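Local coordinates for protein HTH-type transcriptional repressor NemR (PDB 4YZE) that represses transcription of the nemRA-gloA operon by binding the NemR box, and takes part in the response to electrophiles and reactive chlorine species, at residues Glu13-Thr18 against Gly45-Tyr50. The protein carries 5 engineered substitutions. Residues are numbered along the deposited sequence; the frame is centred on the assembly and turned at random.
Sequences EHLLAT and GSFYHY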
loop_
_atom_site.group_PDB
_atom_site.type_symbol
_atom_site.label_atom_id
_atom_site.label_comp_id
_atom_site.label_asym_id
_atom_site.label_seq_id
_atom_site.Cartn_x
_atom_site.Cartn_y
_atom_site.Cartn_z
ATOM N N GLU A 13 -18.805 10.899 -19.918
ATOM C CA GLU A 13 -18.742 9.766 -18.992
ATOM C C GLU A 13 -18.063 8.567 -19.649
ATOM O O GLU A 13 -17.313 7.830 -19.004
ATOM C CB GLU A 13 -20.140 9.365 -18.505
ATOM C CG GLU A 13 -20.750 10.304 -17.476
ATOM C CD GLU A 13 -20.056 10.238 -16.121
ATOM O OE1 GLU A 13 -19.829 9.115 -15.615
ATOM O OE2 GLU A 13 -19.740 11.313 -15.562
ATOM N N HIS A 14 -18.324 8.379 -20.938
ATOM C CA HIS A 14 -17.728 7.266 -21.660
ATOM C C HIS A 14 -16.205 7.342 -21.647
ATOM O O HIS A 14 -15.547 6.343 -21.365
ATOM C CB HIS A 14 -18.239 7.193 -23.094
ATOM C CG HIS A 14 -17.774 5.978 -23.827
ATOM N ND1 HIS A 14 -17.770 4.718 -23.253
ATOM C CD2 HIS A 14 -17.283 5.817 -25.075
ATOM C CE1 HIS A 14 -17.304 3.845 -24.117
ATOM N NE2 HIS A 14 -17.000 4.485 -25.239
ATOM N N LEU A 15 -15.653 8.518 -21.947
ATOM C CA LEU A 15 -14.204 8.718 -21.885
ATOM C C LEU A 15 -13.661 8.453 -20.469
ATOM O O LEU A 15 -12.663 7.749 -20.289
ATOM C CB LEU A 15 -13.839 10.137 -22.325
ATOM C CG LEU A 15 -13.887 10.461 -23.822
ATOM C CD1 LEU A 15 -13.808 11.959 -24.056
ATOM C CD2 LEU A 15 -12.774 9.751 -24.578
ATOM N N LEU A 16 -14.325 9.015 -19.466
ATOM C CA LEU A 16 -13.869 8.857 -18.090
ATOM C C LEU A 16 -13.861 7.383 -17.690
ATOM O O LEU A 16 -12.879 6.894 -17.128
ATOM C CB LEU A 16 -14.732 9.687 -17.144
ATOM C CG LEU A 16 -14.595 11.195 -17.372
ATOM C CD1 LEU A 16 -15.663 11.967 -16.607
ATOM C CD2 LEU A 16 -13.194 11.691 -16.981
ATOM N N ALA A 17 -14.934 6.675 -18.037
ATOM C CA ALA A 17 -15.078 5.256 -17.699
ATOM C C ALA A 17 -13.992 4.417 -18.353
ATOM O O ALA A 17 -13.360 3.577 -17.704
ATOM C CB ALA A 17 -16.457 4.747 -18.098
ATOM N N THR A 18 -13.792 4.645 -19.648
ATOM C CA THR A 18 -12.751 3.950 -20.398
ATOM C C THR A 18 -11.390 4.221 -19.766
ATOM O O THR A 18 -10.606 3.294 -19.555
ATOM C CB THR A 18 -12.722 4.412 -21.852
ATOM O OG1 THR A 18 -14.054 4.393 -22.385
ATOM C CG2 THR A 18 -11.823 3.504 -22.681
ATOM N N GLY A 45 -10.530 15.261 -31.590
ATOM C CA GLY A 45 -11.054 16.606 -31.427
ATOM C C GLY A 45 -12.136 16.678 -30.362
ATOM O O GLY A 45 -12.264 17.686 -29.662
ATOM N N SER A 46 -12.915 15.603 -30.243
ATOM C CA SER A 46 -13.943 15.514 -29.219
ATOM C C SER A 46 -13.326 15.452 -27.832
ATOM O O SER A 46 -13.820 16.093 -26.896
ATOM C CB SER A 46 -14.839 14.303 -29.452
ATOM O OG SER A 46 -15.595 14.468 -30.629
ATOM N N PHE A 47 -12.252 14.679 -27.696
ATOM C CA PHE A 47 -11.557 14.590 -26.421
ATOM C C PHE A 47 -11.110 15.977 -25.988
ATOM O O PHE A 47 -11.346 16.403 -24.851
ATOM C CB PHE A 47 -10.345 13.661 -26.509
ATOM C CG PHE A 47 -9.482 13.681 -25.271
ATOM C CD1 PHE A 47 -9.836 12.936 -24.147
ATOM C CD2 PHE A 47 -8.329 14.461 -25.219
ATOM C CE1 PHE A 47 -9.047 12.967 -22.990
ATOM C CE2 PHE A 47 -7.537 14.500 -24.077
ATOM C CZ PHE A 47 -7.897 13.750 -22.955
ATOM N N TYR A 48 -10.470 16.682 -26.911
ATOM C CA TYR A 48 -9.922 17.994 -26.622
ATOM C C TYR A 48 -11.012 19.055 -26.442
ATOM O O TYR A 48 -10.748 20.140 -25.927
ATOM C CB TYR A 48 -8.886 18.383 -27.689
ATOM C CG TYR A 48 -7.531 17.764 -27.418
ATOM C CD1 TYR A 48 -6.877 17.996 -26.206
ATOM C CD2 TYR A 48 -6.912 16.945 -28.352
ATOM C CE1 TYR A 48 -5.643 17.433 -25.934
ATOM C CE2 TYR A 48 -5.668 16.381 -28.093
ATOM C CZ TYR A 48 -5.042 16.627 -26.878
ATOM O OH TYR A 48 -3.813 16.073 -26.592
ATOM N N HIS A 49 -12.236 18.724 -26.856
ATOM C CA HIS A 49 -13.407 19.554 -26.568
ATOM C C HIS A 49 -13.834 19.434 -25.092
ATOM O O HIS A 49 -14.336 20.388 -24.494
ATOM C CB HIS A 49 -14.569 19.179 -27.499
ATOM C CG HIS A 49 -15.892 19.748 -27.084
ATOM N ND1 HIS A 49 -16.926 18.965 -26.614
ATOM C CD2 HIS A 49 -16.349 21.023 -27.062
ATOM C CE1 HIS A 49 -17.961 19.733 -26.320
ATOM N NE2 HIS A 49 -17.637 20.986 -26.583
ATOM N N TYR A 50 -13.635 18.257 -24.508
ATOM C CA TYR A 50 -14.054 18.021 -23.129
ATOM C C TYR A 50 -12.935 18.279 -22.135
ATOM O O TYR A 50 -13.167 18.773 -21.034
ATOM C CB TYR A 50 -14.580 16.594 -22.958
ATOM C CG TYR A 50 -15.857 16.339 -23.715
ATOM C CD1 TYR A 50 -16.993 17.095 -23.462
ATOM C CD2 TYR A 50 -15.931 15.348 -24.680
ATOM C CE1 TYR A 50 -18.164 16.874 -24.154
ATOM C CE2 TYR A 50 -17.102 15.115 -25.373
ATOM C CZ TYR A 50 -18.212 15.884 -25.107
ATOM O OH TYR A 50 -19.379 15.664 -25.793
#
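L15 reaches from helix 10-26 between the rings of F47 and Y50 on helix 44-50, and a single methyl, CD1, does the touching on both. CD1 of L15 lies 4.1 Å from CD1 of F47 and 4.0 Å from CD2 of Y50, approaching each ring at a slant. CG of L15 lies beside the backbone N and anti to the carbonyl carbon (chi1 -75°), whereas F47 swings its ring anti to its backbone N (chi1 172°), which brings CD1 of the ring up to the leucine methyl. The side chains of L15 and Y50 cross at about a right angle. L15 and F47 form the buried part, enclosed further by L36, V42, F51 and F57 around the leucine and by L37 against the phenylalanine. Such a cluster illustrates how a TetR-family DNA-binding domain is built: a hydrophobic core joins its first helix to the helix-turn-helix, to which 45-50 is expected to belong, and between these two segments the recognition helix meets the first helix through apolar side chains. Y50 is met just as closely but marks the more open side, being partly exposed and contributing less surface to the contact than F47; ND1 of H49 lies 3.4 Å above the plane of the Y50 ring, offset toward its rim. On the exposed flank of helix 10-26, E13 makes a salt bridge with R64, and NE2 of H14 a weak hydrogen bond to O of A40.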